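Cyclic UMP-AMP synthase (Rhodothermus marinus SG0.5JP17-172, PDB 6E0K) makes the cyclic dinucleotide 3',3'-cUAMP from UTP and ATP, a second messenger that triggers abortive infection in a CBASS antiphage defence system. Local coordinates at residues A[53-58]-A[195-200]; A[73-76]-A[82-85]; A[216-221]-A[258-263]; A[21-26]-A[126-131]. All coordinates share one frame; numbering follows the deposited sequence.

Interaction 1 of 4, residues A[53-58]-A[195-200]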
loop_
_atom_site.group_PDB
_atom_site.type_symbol
_atom_site.label_atom_id
_atom_site.label_comp_id
_atom_site.label_asym_id
_atom_site.label_seq_id
_atom_site.Cartn_x
_atom_site.Cartn_y
_atom_site.Cartn_z
ATOM N N THR A 53 2.320 8.613 -3.406
ATOM C CA THR A 53 2.205 9.150 -2.059
ATOM C C THR A 53 3.518 9.100 -1.299
ATOM O O THR A 53 3.525 9.323 -0.084
ATOM C CB THR A 53 1.125 8.400 -1.273
ATOM O OG1 THR A 53 1.452 7.007 -1.243
ATOM C CG2 THR A 53 -0.225 8.566 -1.941
ATOM N N ASN A 54 4.638 8.864 -1.985
ATOM C CA ASN A 54 5.933 8.865 -1.313
ATOM C C ASN A 54 6.333 10.284 -0.900
ATOM O O ASN A 54 6.243 11.228 -1.694
ATOM C CB ASN A 54 7.009 8.257 -2.223
ATOM C CG ASN A 54 7.123 8.980 -3.553
ATOM O OD1 ASN A 54 6.175 8.992 -4.350
ATOM N ND2 ASN A 54 8.283 9.573 -3.807
ATOM N N ILE A 55 6.738 10.442 0.363
ATOM C CA ILE A 55 7.192 11.749 0.841
ATOM C C ILE A 55 8.706 11.882 0.806
ATOM O O ILE A 55 9.227 12.992 1.015
ATOM C CB ILE A 55 6.652 12.057 2.258
ATOM C CG1 ILE A 55 7.092 10.989 3.261
ATOM C CG2 ILE A 55 5.125 12.199 2.220
ATOM C CD1 ILE A 55 6.763 11.333 4.712
ATOM N N ARG A 56 9.430 10.801 0.523
ATOM C CA ARG A 56 10.867 10.850 0.288
ATOM C C ARG A 56 11.173 10.209 -1.057
ATOM O O ARG A 56 10.324 9.551 -1.671
ATOM C CB ARG A 56 11.658 10.136 1.395
ATOM C CG ARG A 56 11.330 10.621 2.810
ATOM C CD ARG A 56 12.283 10.027 3.822
ATOM N NE ARG A 56 13.666 10.315 3.454
ATOM C CZ ARG A 56 14.332 11.406 3.816
ATOM N NH1 ARG A 56 13.750 12.332 4.572
ATOM N NH2 ARG A 56 15.588 11.572 3.423
ATOM N N GLY A 57 12.415 10.394 -1.503
ATOM C CA GLY A 57 12.894 9.734 -2.700
ATOM C C GLY A 57 13.868 8.615 -2.441
ATOM O O GLY A 57 14.427 8.071 -3.411
ATOM N N ASP A 58 14.114 8.243 -1.186
ATOM C CA ASP A 58 15.153 7.279 -0.845
ATOM C C ASP A 58 14.625 6.109 -0.028
ATOM O O ASP A 58 15.424 5.356 0.547
ATOM C CB ASP A 58 16.309 7.973 -0.108
ATOM C CG ASP A 58 15.888 8.602 1.214
ATOM O OD1 ASP A 58 14.705 8.499 1.604
ATOM O OD2 ASP A 58 16.761 9.222 1.876
ATOM N N ASN A 195 3.417 13.846 5.901
ATOM C CA ASN A 195 4.478 14.725 6.386
ATOM C C ASN A 195 4.117 15.386 7.716
ATOM O O ASN A 195 5.005 15.610 8.552
ATOM C CB ASN A 195 4.809 15.775 5.331
ATOM C CG ASN A 195 5.982 15.369 4.446
ATOM O OD1 ASN A 195 7.005 14.853 4.919
ATOM N ND2 ASN A 195 5.833 15.590 3.151
ATOM N N ALA A 196 2.840 15.708 7.930
ATOM C CA ALA A 196 2.431 16.223 9.238
ATOM C C ALA A 196 2.699 15.193 10.329
ATOM O O ALA A 196 3.262 15.514 11.381
ATOM C CB ALA A 196 0.954 16.611 9.201
ATOM N N ARG A 197 2.311 13.940 10.076
ATOM C CA ARG A 197 2.599 12.836 10.986
ATOM C C ARG A 197 4.095 12.714 11.268
ATOM O O ARG A 197 4.518 12.631 12.426
ATOM C CB ARG A 197 2.054 11.537 10.374
ATOM C CG ARG A 197 2.476 10.244 11.058
ATOM C CD ARG A 197 2.498 9.113 10.030
ATOM N NE ARG A 197 3.502 9.394 9.023
ATOM C CZ ARG A 197 3.716 8.699 7.908
ATOM N NH1 ARG A 197 2.997 7.616 7.581
ATOM N NH2 ARG A 197 4.685 9.097 7.102
ATOM N N THR A 198 4.912 12.683 10.212
ATOM C CA THR A 198 6.348 12.481 10.376
ATOM C C THR A 198 7.003 13.663 11.087
ATOM O O THR A 198 7.918 13.473 11.894
ATOM C CB THR A 198 6.971 12.218 9.006
ATOM O OG1 THR A 198 6.460 10.969 8.526
ATOM C CG2 THR A 198 8.491 12.154 9.078
ATOM N N TYR A 199 6.524 14.879 10.828
ATOM C CA TYR A 199 6.985 16.038 11.589
ATOM C C TYR A 199 6.776 15.833 13.088
ATOM O O TYR A 199 7.668 16.130 13.896
ATOM C CB TYR A 199 6.258 17.290 11.089
ATOM C CG TYR A 199 6.404 18.524 11.947
ATOM C CD1 TYR A 199 5.463 18.838 12.911
ATOM C CD2 TYR A 199 7.461 19.391 11.757
ATOM C CE1 TYR A 199 5.591 19.965 13.690
ATOM C CE2 TYR A 199 7.585 20.527 12.526
ATOM C CZ TYR A 199 6.648 20.801 13.490
ATOM O OH TYR A 199 6.765 21.928 14.268
ATOM N N LEU A 200 5.616 15.283 13.473
ATOM C CA LEU A 200 5.347 15.058 14.891
ATOM C C LEU A 200 6.192 13.920 15.447
ATOM O O LEU A 200 6.707 14.014 16.568
ATOM C CB LEU A 200 3.858 14.775 15.095
ATOM C CG LEU A 200 2.954 15.991 14.918
ATOM C CD1 LEU A 200 1.520 15.521 14.926
ATOM C CD2 LEU A 200 3.186 16.987 16.038
HETATM O O HOH W 1 7.719 15.323 0.868
HETATM O O HOH W 2 9.421 13.957 3.903
#
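I55 carries this contact from the loop 53-58 and meets three residues of 195-200, N195, R197 and T198, through carbon atoms and through water rather than by direct hydrogen bonds; R191 and K194, earlier on the same helix, also touch it. The apolar part spreads over its branches. CB and CG2 pack against the N195 amide, with CG2 3.6 Å from N195 ND2, and the two side chains run past each other in opposite directions. CG1 sits between the backbone N and the carbonyl carbon (chi1 58°) and carries CD1 on to the helix. There CD1 lies 3.5 Å from N195 OD1, 3.8 Å from T198 OG1, and at the edge of the R197 guanidinium, close to its plane.

The water-mediated part is two-pronged. I55 O accepts from two waters: one is bound by N195 ND2, while the other donates to N195 OD1 at 2.8 Å. Both ends of the amide are thus tied to a single carbonyl, and ND2 also holds W11 O.

Bonds within each segment stiffen both partners. R197 NH2 donates to T198 OG1 at 2.9 Å, and its NH1 binds A210 O and the ATP-binding S212. In the loop, R56 grips D58 side-on, NE to OD1 at 2.8 Å and NH2 to OD2, while N54 ND2 reaches R56 O along a nearly straight bond (174°).

The example illustrates how a methyl group can lie among polar groups when these are bonded to others. Beside the ATP site, the polar link between nucleotidyltransferase core and helix runs through two waters shared by I55 O and the N195 amide.

Interaction 2 of 4, residues A[73-76]-A[82-85]; sequences NNLT and RFGF
L75 divides its two methyl groups between the rings of F83 and F85, reaching each at the edge and near the ring plane. CD1 lies 3.6 Å from F85 CE2, almost as close to its CD2, while CD2 meets F83 CE2 at 4.0 Å. The leucine crosses each phenylalanine at about a right angle. Its CG stands beside the backbone N, anti to the carbonyl carbon (chi1 -62°), and from there the isopropyl fork opens toward the pair. In both phenylalanines CG also lies beside the backbone N, and each ring turns its CE2 side to the leucine. The F85 ring is also covered on one face by F83 CB, 3.5 Å above its centre, and F71 adds an edge-to-face partner.

Turn and cap motifs flank these side chains and are consistent with the direction the chain takes. N73 OD1 accepts from L75 N at 2.9 Å, in the carbonyl plane and on a lone pair, which makes an Asx turn. T76 then caps helix 77-82, and at the far end G84, with positive phi, belongs to a Schellman motif that turns the chain toward F85.

This is a helix whose flanking residues fold back on one another. Because only carbon atoms meet across the contact, its closure rests on shape and on withdrawal of apolar surface from water, with no hydrogen bond between the two segments.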
loop_
_atom_site.group_PDB
_atom_site.type_symbol
_atom_site.label_atom_id
_atom_site.label_comp_id
_atom_site.label_asym_id
_atom_site.label_seq_id
_atom_site.Cartn_x
_atom_site.Cartn_y
_atom_site.Cartn_z
ATOM N N ASN A 73 -7.257 -19.522 -5.756
ATOM C CA ASN A 73 -8.653 -19.102 -5.823
ATOM C C ASN A 73 -9.411 -19.666 -4.634
ATOM O O ASN A 73 -8.875 -20.443 -3.841
ATOM C CB ASN A 73 -9.288 -19.572 -7.126
ATOM C CG ASN A 73 -9.180 -21.064 -7.289
ATOM O OD1 ASN A 73 -9.912 -21.800 -6.645
ATOM N ND2 ASN A 73 -8.235 -21.520 -8.112
ATOM N N ASN A 74 -10.680 -19.274 -4.536
ATOM C CA ASN A 74 -11.588 -19.746 -3.500
ATOM C C ASN A 74 -12.646 -20.701 -4.036
ATOM O O ASN A 74 -13.684 -20.883 -3.393
ATOM C CB ASN A 74 -12.270 -18.560 -2.815
ATOM C CG ASN A 74 -13.147 -17.768 -3.767
ATOM O OD1 ASN A 74 -12.960 -17.800 -4.984
ATOM N ND2 ASN A 74 -14.129 -17.066 -3.213
ATOM N N LEU A 75 -12.409 -21.308 -5.194
ATOM C CA LEU A 75 -13.396 -22.176 -5.812
ATOM C C LEU A 75 -13.487 -23.522 -5.112
ATOM O O LEU A 75 -12.487 -24.065 -4.626
ATOM C CB LEU A 75 -13.040 -22.420 -7.279
ATOM C CG LEU A 75 -13.019 -21.176 -8.151
ATOM C CD1 LEU A 75 -12.323 -21.519 -9.469
ATOM C CD2 LEU A 75 -14.475 -20.740 -8.366
ATOM N N THR A 76 -14.702 -24.079 -5.097
ATOM C CA THR A 76 -14.895 -25.459 -4.700
ATOM C C THR A 76 -14.520 -26.379 -5.850
ATOM O O THR A 76 -14.363 -25.953 -6.996
ATOM C CB THR A 76 -16.345 -25.729 -4.311
ATOM O OG1 THR A 76 -17.170 -25.587 -5.480
ATOM C CG2 THR A 76 -16.801 -24.764 -3.220
ATOM N N ARG A 82 -16.922 -27.152 -13.261
ATOM C CA ARG A 82 -17.806 -26.465 -14.202
ATOM C C ARG A 82 -17.034 -25.521 -15.119
ATOM O O ARG A 82 -17.456 -25.277 -16.253
ATOM C CB ARG A 82 -18.885 -25.696 -13.441
ATOM C CG ARG A 82 -19.857 -26.593 -12.670
ATOM C CD ARG A 82 -20.734 -27.424 -13.609
ATOM N NE ARG A 82 -21.753 -28.163 -12.867
ATOM C CZ ARG A 82 -22.709 -28.903 -13.426
ATOM N NH1 ARG A 82 -22.797 -29.006 -14.746
ATOM N NH2 ARG A 82 -23.587 -29.533 -12.657
ATOM N N PHE A 83 -15.913 -24.986 -14.647
ATOM C CA PHE A 83 -15.090 -24.075 -15.434
ATOM C C PHE A 83 -14.029 -24.789 -16.260
ATOM O O PHE A 83 -13.317 -24.130 -17.027
ATOM C CB PHE A 83 -14.401 -23.057 -14.515
ATOM C CG PHE A 83 -15.304 -21.996 -13.962
ATOM C CD1 PHE A 83 -16.331 -21.457 -14.716
ATOM C CD2 PHE A 83 -15.079 -21.502 -12.688
ATOM C CE1 PHE A 83 -17.142 -20.456 -14.198
ATOM C CE2 PHE A 83 -15.889 -20.504 -12.147
ATOM C CZ PHE A 83 -16.916 -19.975 -12.904
ATOM N N GLY A 84 -13.889 -26.109 -16.125
ATOM C CA GLY A 84 -12.865 -26.807 -16.884
ATOM C C GLY A 84 -11.449 -26.596 -16.383
ATOM O O GLY A 84 -10.502 -26.770 -17.145
ATOM N N PHE A 85 -11.282 -26.277 -15.103
ATOM C CA PHE A 85 -9.968 -26.010 -14.539
ATOM C C PHE A 85 -9.281 -27.295 -14.098
ATOM O O PHE A 85 -9.919 -28.263 -13.658
ATOM C CB PHE A 85 -10.077 -25.058 -13.336
ATOM C CG PHE A 85 -10.534 -23.664 -13.685
ATOM C CD1 PHE A 85 -10.487 -23.197 -14.987
ATOM C CD2 PHE A 85 -11.011 -22.808 -12.688
ATOM C CE1 PHE A 85 -10.900 -21.893 -15.296
ATOM C CE2 PHE A 85 -11.428 -21.511 -12.990
ATOM C CZ PHE A 85 -11.378 -21.060 -14.296
#

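Interaction 3 of 4, residues A[216-221]-A[258-263]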
loop_
_atom_site.group_PDB
_atom_site.type_symbol
_atom_site.label_atom_id
_atom_site.label_comp_id
_atom_site.label_asym_id
_atom_site.label_seq_id
_atom_site.Cartn_x
_atom_site.Cartn_y
_atom_site.Cartn_z
ATOM N N GLU A 216 -3.582 6.037 4.209
ATOM C CA GLU A 216 -4.191 6.131 2.880
ATOM C C GLU A 216 -5.606 5.582 2.893
ATOM O O GLU A 216 -6.535 6.204 2.360
ATOM C CB GLU A 216 -3.347 5.384 1.838
ATOM C CG GLU A 216 -2.034 6.069 1.535
ATOM C CD GLU A 216 -1.321 5.544 0.287
ATOM O OE1 GLU A 216 -1.919 4.830 -0.569
ATOM O OE2 GLU A 216 -0.121 5.843 0.182
ATOM N N CYS A 217 -5.792 4.412 3.508
ATOM C CA CYS A 217 -7.124 3.822 3.575
ATOM C C CYS A 217 -8.086 4.709 4.355
ATOM O O CYS A 217 -9.254 4.846 3.977
ATOM C CB CYS A 217 -7.058 2.426 4.205
ATOM S SG CYS A 217 -6.224 1.183 3.178
ATOM N N LEU A 218 -7.619 5.314 5.452
ATOM C CA LEU A 218 -8.480 6.196 6.231
ATOM C C LEU A 218 -8.959 7.363 5.380
ATOM O O LEU A 218 -10.157 7.672 5.333
ATOM C CB LEU A 218 -7.728 6.700 7.466
ATOM C CG LEU A 218 -8.534 7.583 8.420
ATOM C CD1 LEU A 218 -9.504 6.716 9.231
ATOM C CD2 LEU A 218 -7.610 8.377 9.345
ATOM N N LEU A 219 -8.029 7.996 4.662
ATOM C CA LEU A 219 -8.385 9.146 3.837
ATOM C C LEU A 219 -9.231 8.754 2.632
ATOM O O LEU A 219 -10.046 9.564 2.157
ATOM C CB LEU A 219 -7.103 9.853 3.388
ATOM C CG LEU A 219 -6.338 10.467 4.567
ATOM C CD1 LEU A 219 -4.935 10.920 4.142
ATOM C CD2 LEU A 219 -7.104 11.631 5.208
ATOM N N TYR A 220 -9.066 7.528 2.132
ATOM C CA TYR A 220 -9.879 7.078 1.008
ATOM C C TYR A 220 -11.365 7.128 1.337
ATOM O O TYR A 220 -12.197 7.352 0.446
ATOM C CB TYR A 220 -9.472 5.660 0.607
ATOM C CG TYR A 220 -10.252 5.166 -0.580
ATOM C CD1 TYR A 220 -9.923 5.577 -1.862
ATOM C CD2 TYR A 220 -11.325 4.308 -0.412
ATOM C CE1 TYR A 220 -10.640 5.141 -2.951
ATOM C CE2 TYR A 220 -12.051 3.869 -1.503
ATOM C CZ TYR A 220 -11.701 4.286 -2.758
ATOM O OH TYR A 220 -12.421 3.851 -3.850
ATOM N N ASN A 221 -11.713 6.946 2.607
ATOM C CA ASN A 221 -13.111 6.917 3.015
ATOM C C ASN A 221 -13.741 8.296 3.160
ATOM O O ASN A 221 -14.966 8.380 3.353
ATOM C CB ASN A 221 -13.231 6.154 4.329
ATOM C CG ASN A 221 -13.183 4.666 4.121
ATOM O OD1 ASN A 221 -14.218 4.052 3.895
ATOM N ND2 ASN A 221 -11.987 4.078 4.153
ATOM N N ASP A 258 -11.746 -4.853 5.263
ATOM C CA ASP A 258 -12.098 -3.891 6.297
ATOM C C ASP A 258 -10.844 -3.214 6.827
ATOM O O ASP A 258 -9.814 -3.861 7.043
ATOM C CB ASP A 258 -12.828 -4.559 7.455
ATOM C CG ASP A 258 -14.239 -4.955 7.105
ATOM O OD1 ASP A 258 -14.761 -4.475 6.077
ATOM O OD2 ASP A 258 -14.832 -5.734 7.876
ATOM N N LEU A 259 -10.945 -1.909 7.068
ATOM C CA LEU A 259 -9.800 -1.182 7.598
ATOM C C LEU A 259 -9.580 -1.495 9.074
ATOM O O LEU A 259 -8.433 -1.556 9.533
ATOM C CB LEU A 259 -9.989 0.322 7.390
ATOM C CG LEU A 259 -8.908 1.231 7.984
ATOM C CD1 LEU A 259 -7.526 0.811 7.486
ATOM C CD2 LEU A 259 -9.195 2.660 7.605
ATOM N N PHE A 260 -10.655 -1.697 9.829
ATOM C CA PHE A 260 -10.582 -1.853 11.276
ATOM C C PHE A 260 -10.990 -3.256 11.701
ATOM O O PHE A 260 -11.982 -3.805 11.208
ATOM C CB PHE A 260 -11.466 -0.819 11.974
ATOM C CG PHE A 260 -11.062 0.586 11.683
ATOM C CD1 PHE A 260 -9.839 1.059 12.123
ATOM C CD2 PHE A 260 -11.884 1.434 10.951
ATOM C CE1 PHE A 260 -9.444 2.338 11.843
ATOM C CE2 PHE A 260 -11.491 2.726 10.669
ATOM C CZ PHE A 260 -10.265 3.179 11.121
ATOM N N GLY A 261 -10.232 -3.817 12.633
ATOM C CA GLY A 261 -10.524 -5.154 13.110
ATOM C C GLY A 261 -9.438 -5.631 14.045
ATOM O O GLY A 261 -8.546 -4.872 14.429
ATOM N N GLU A 262 -9.521 -6.914 14.399
ATOM C CA GLU A 262 -8.648 -7.483 15.415
ATOM C C GLU A 262 -7.351 -8.058 14.866
ATOM O O GLU A 262 -6.440 -8.340 15.652
ATOM C CB GLU A 262 -9.391 -8.569 16.195
ATOM C CG GLU A 262 -10.428 -7.997 17.126
ATOM C CD GLU A 262 -9.897 -6.797 17.884
ATOM O OE1 GLU A 262 -8.862 -6.938 18.571
ATOM O OE2 GLU A 262 -10.501 -5.708 17.773
ATOM N N PHE A 263 -7.243 -8.240 13.557
ATOM C CA PHE A 263 -6.021 -8.796 13.002
ATOM C C PHE A 263 -4.952 -7.713 12.851
ATOM O O PHE A 263 -5.272 -6.526 12.734
ATOM C CB PHE A 263 -6.307 -9.441 11.651
ATOM C CG PHE A 263 -7.190 -10.652 11.739
ATOM C CD1 PHE A 263 -6.647 -11.900 11.998
ATOM C CD2 PHE A 263 -8.562 -10.546 11.568
ATOM C CE1 PHE A 263 -7.454 -13.021 12.083
ATOM C CE2 PHE A 263 -9.376 -11.663 11.651
ATOM C CZ PHE A 263 -8.821 -12.901 11.908
#
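C217 and L259 bring the backbones to 7.0 Å between their CA atoms, where helix 212-220 faces an irregular loop that runs toward helix 269-285. L259 fills the approach. Its CG lies anti to the backbone N (chi1 176°), which extends the isopropyl group to the helix, and the two methyls then part company. CD1 rests 3.7 Å from C217 CB. CD2 instead settles over the helix backbone, 3.8 Å from L218 N and nearly as near to L218 CA, with L218 CB a little farther off.

F260 joins beside it. The CZ corner of its ring meets L218 CD1 at 4.1 Å, the methyl lying at the ring edge and near its plane, and the two side chains cross at a slant. One face of the ring is occupied by the preceding residue, since L259 CG stands 3.9 Å above its centre. The two loop side chains therefore form one apolar unit before they reach the helix.

No hydrogen bond crosses between the two segments. N221 ND2 donates back to C217 O at 2.8 Å, from a position tilted off the carbonyl plane, and also to R251 O, so the carboxamide links the chain after C217 to the loop region after helix 231-244. The L259 backbone bonds to F250 and W267. Beyond the pair, L218 continues onto L242 and F275.

As a worked example of a helix packed on a loop, the contact belongs to the helical lobe of the enzyme. Such a lobe faces the nucleotidyltransferase core in the two-lobed architecture shared with cGAS, and here the loop leads on to E265, which binds ATP.

Interaction 4 of 4, residues A[21-26]-A[126-131]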
loop_
_atom_site.group_PDB
_atom_site.type_symbol
_atom_site.label_atom_id
_atom_site.label_comp_id
_atom_site.label_asym_id
_atom_site.label_seq_id
_atom_site.Cartn_x
_atom_site.Cartn_y
_atom_site.Cartn_z
ATOM N N LYS A 21 11.700 4.262 -10.035
ATOM C CA LYS A 21 11.327 3.704 -11.331
ATOM C C LYS A 21 12.461 2.877 -11.930
ATOM O O LYS A 21 12.223 1.796 -12.478
ATOM C CB LYS A 21 10.897 4.823 -12.280
ATOM C CG LYS A 21 9.464 5.309 -11.984
ATOM C CD LYS A 21 9.064 6.510 -12.834
ATOM C CE LYS A 21 7.662 6.980 -12.475
ATOM N NZ LYS A 21 7.323 8.288 -13.105
ATOM N N LYS A 22 13.700 3.341 -11.796
ATOM C CA LYS A 22 14.827 2.567 -12.309
ATOM C C LYS A 22 15.030 1.287 -11.520
ATOM O O LYS A 22 15.492 0.286 -12.085
ATOM C CB LYS A 22 16.115 3.389 -12.271
ATOM C CG LYS A 22 16.080 4.647 -13.108
ATOM C CD LYS A 22 15.756 4.340 -14.527
ATOM C CE LYS A 22 16.891 3.607 -15.195
ATOM N NZ LYS A 22 16.825 3.815 -16.665
ATOM N N THR A 23 14.706 1.300 -10.223
ATOM C CA THR A 23 14.761 0.070 -9.434
ATOM C C THR A 23 13.784 -0.954 -9.988
ATOM O O THR A 23 14.118 -2.135 -10.161
ATOM C CB THR A 23 14.453 0.379 -7.964
ATOM O OG1 THR A 23 15.381 1.358 -7.483
ATOM C CG2 THR A 23 14.560 -0.882 -7.093
ATOM N N HIS A 24 12.565 -0.505 -10.283
ATOM C CA HIS A 24 11.563 -1.358 -10.915
ATOM C C HIS A 24 12.078 -1.922 -12.240
ATOM O O HIS A 24 12.006 -3.139 -12.492
ATOM C CB HIS A 24 10.293 -0.521 -11.103
ATOM C CG HIS A 24 9.199 -1.215 -11.842
ATOM N ND1 HIS A 24 8.205 -0.527 -12.504
ATOM C CD2 HIS A 24 8.903 -2.532 -11.976
ATOM C CE1 HIS A 24 7.359 -1.391 -13.039
ATOM N NE2 HIS A 24 7.768 -2.613 -12.742
ATOM N N GLU A 25 12.627 -1.049 -13.088
ATOM C CA GLU A 25 13.129 -1.487 -14.386
ATOM C C GLU A 25 14.292 -2.451 -14.224
ATOM O O GLU A 25 14.434 -3.386 -15.014
ATOM C CB GLU A 25 13.548 -0.272 -15.218
ATOM C CG GLU A 25 12.378 0.656 -15.544
ATOM C CD GLU A 25 12.802 1.941 -16.243
ATOM O OE1 GLU A 25 14.005 2.101 -16.543
ATOM O OE2 GLU A 25 11.921 2.793 -16.495
ATOM N N SER A 26 15.103 -2.266 -13.181
ATOM C CA SER A 26 16.202 -3.196 -12.918
ATOM C C SER A 26 15.696 -4.594 -12.567
ATOM O O SER A 26 16.176 -5.589 -13.124
ATOM C CB SER A 26 17.084 -2.647 -11.794
ATOM O OG SER A 26 18.175 -3.515 -11.535
ATOM N N LEU A 126 17.841 1.744 -5.785
ATOM C CA LEU A 126 17.394 1.603 -4.407
ATOM C C LEU A 126 17.229 0.142 -4.017
ATOM O O LEU A 126 17.127 -0.740 -4.875
ATOM C CB LEU A 126 16.052 2.323 -4.192
ATOM C CG LEU A 126 16.199 3.840 -4.155
ATOM C CD1 LEU A 126 14.854 4.484 -4.403
ATOM C CD2 LEU A 126 16.775 4.292 -2.822
ATOM N N PRO A 127 17.182 -0.147 -2.721
ATOM C CA PRO A 127 16.819 -1.495 -2.295
ATOM C C PRO A 127 15.371 -1.776 -2.653
ATOM O O PRO A 127 14.512 -0.891 -2.604
ATOM C CB PRO A 127 17.020 -1.462 -0.773
ATOM C CG PRO A 127 17.853 -0.243 -0.510
ATOM C CD PRO A 127 17.460 0.734 -1.577
ATOM N N ALA A 128 15.113 -3.021 -3.037
ATOM C CA ALA A 128 13.793 -3.465 -3.426
ATOM C C ALA A 128 13.301 -4.508 -2.433
ATOM O O ALA A 128 14.052 -5.393 -2.011
ATOM C CB ALA A 128 13.803 -4.042 -4.844
ATOM N N ASP A 129 12.048 -4.374 -2.038
ATOM C CA ASP A 129 11.368 -5.372 -1.226
ATOM C C ASP A 129 10.397 -6.073 -2.163
ATOM O O ASP A 129 9.402 -5.475 -2.586
ATOM C CB ASP A 129 10.649 -4.710 -0.054
ATOM C CG ASP A 129 10.214 -5.699 0.993
ATOM O OD1 ASP A 129 11.048 -6.533 1.407
ATOM O OD2 ASP A 129 9.037 -5.635 1.409
ATOM N N VAL A 130 10.707 -7.318 -2.523
ATOM C CA VAL A 130 10.044 -8.008 -3.627
ATOM C C VAL A 130 9.051 -9.010 -3.061
ATOM O O VAL A 130 9.442 -9.959 -2.374
ATOM C CB VAL A 130 11.061 -8.708 -4.543
ATOM C CG1 VAL A 130 10.347 -9.407 -5.680
ATOM C CG2 VAL A 130 12.066 -7.699 -5.109
ATOM N N VAL A 131 7.767 -8.806 -3.355
ATOM C CA VAL A 131 6.727 -9.765 -2.989
ATOM C C VAL A 131 6.546 -10.732 -4.154
ATOM O O VAL A 131 6.165 -10.328 -5.258
ATOM C CB VAL A 131 5.409 -9.058 -2.650
ATOM C CG1 VAL A 131 4.313 -10.099 -2.433
ATOM C CG2 VAL A 131 5.562 -8.206 -1.407
#
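T23 meets L126 at the two peptide planes that flank that residue, and no aromatic ring takes part across the two segments. The L126 N-H points at T23 OG1, while the carbonyl oxygen of the same residue has T23 CG2 3.4 Å away. P127, a puckered ring, points away from the helix and touches D60, and Y125, just before L126, packs on T23. This is helix-on-sheet packing in the nucleotidyltransferase fold, with helix 18-32 lying against strand 127-138.

One threonine does almost all the work, a compact case of a branched side chain divided between two tasks. Its hydroxyl accepts from L126 N at 3.0 Å, with an N-H...O angle of 157°, and bonds in turn to T19 O one helical turn earlier. That oxygen therefore links the helix backbone to the entrance of the strand. The other branch is the methyl. With CG2 anti to the backbone N and OG1 beside it (chi1 -57°), the methyl faces A128 CB at 4.0 Å. V61 of the adjoining strand also touches T23, and A128 continues onto I27, so the apolar patch extends beyond the pair. L126 crosses the threonine at about a right angle, its CB 3.5 Å from T23 OG1.

Strand 127-138 also carries D129, a magnesium ligand, whose side chain makes no contact with 21-26. D129 OD1 forms a salt bridge with K120 and a hydrogen bond with T118, both UTP-binding residues. The helix thus packs on the strand that presents this metal ligand, and L126 O, the carbonyl beside the T23 methyl, accepts a further hydrogen bond from T123 OG1.

How the interactions relate
Followed from the N terminus, the chain opens interaction 4 at 21-26 and interaction 1 at 53-58 before either closes. Interaction 2 opens and closes next, a short loop about helix 77-82 that falls within both larger ones. Strand 127-138 then closes interaction 4, and helix 186-202 closes interaction 1, so these two cross. Interaction 3 follows in series. Interaction 4 ties the first long helix to the core sheet, interaction 1 joins that core to the helical lobe, and interaction 3 lies within this lobe. The loop 53-58 is the meeting point: G57 and D58 pack on L126, and T53 probably hydrogen-bonds to E216. Interaction 2 stays remote, its centre about 44 Å from that of interaction 1.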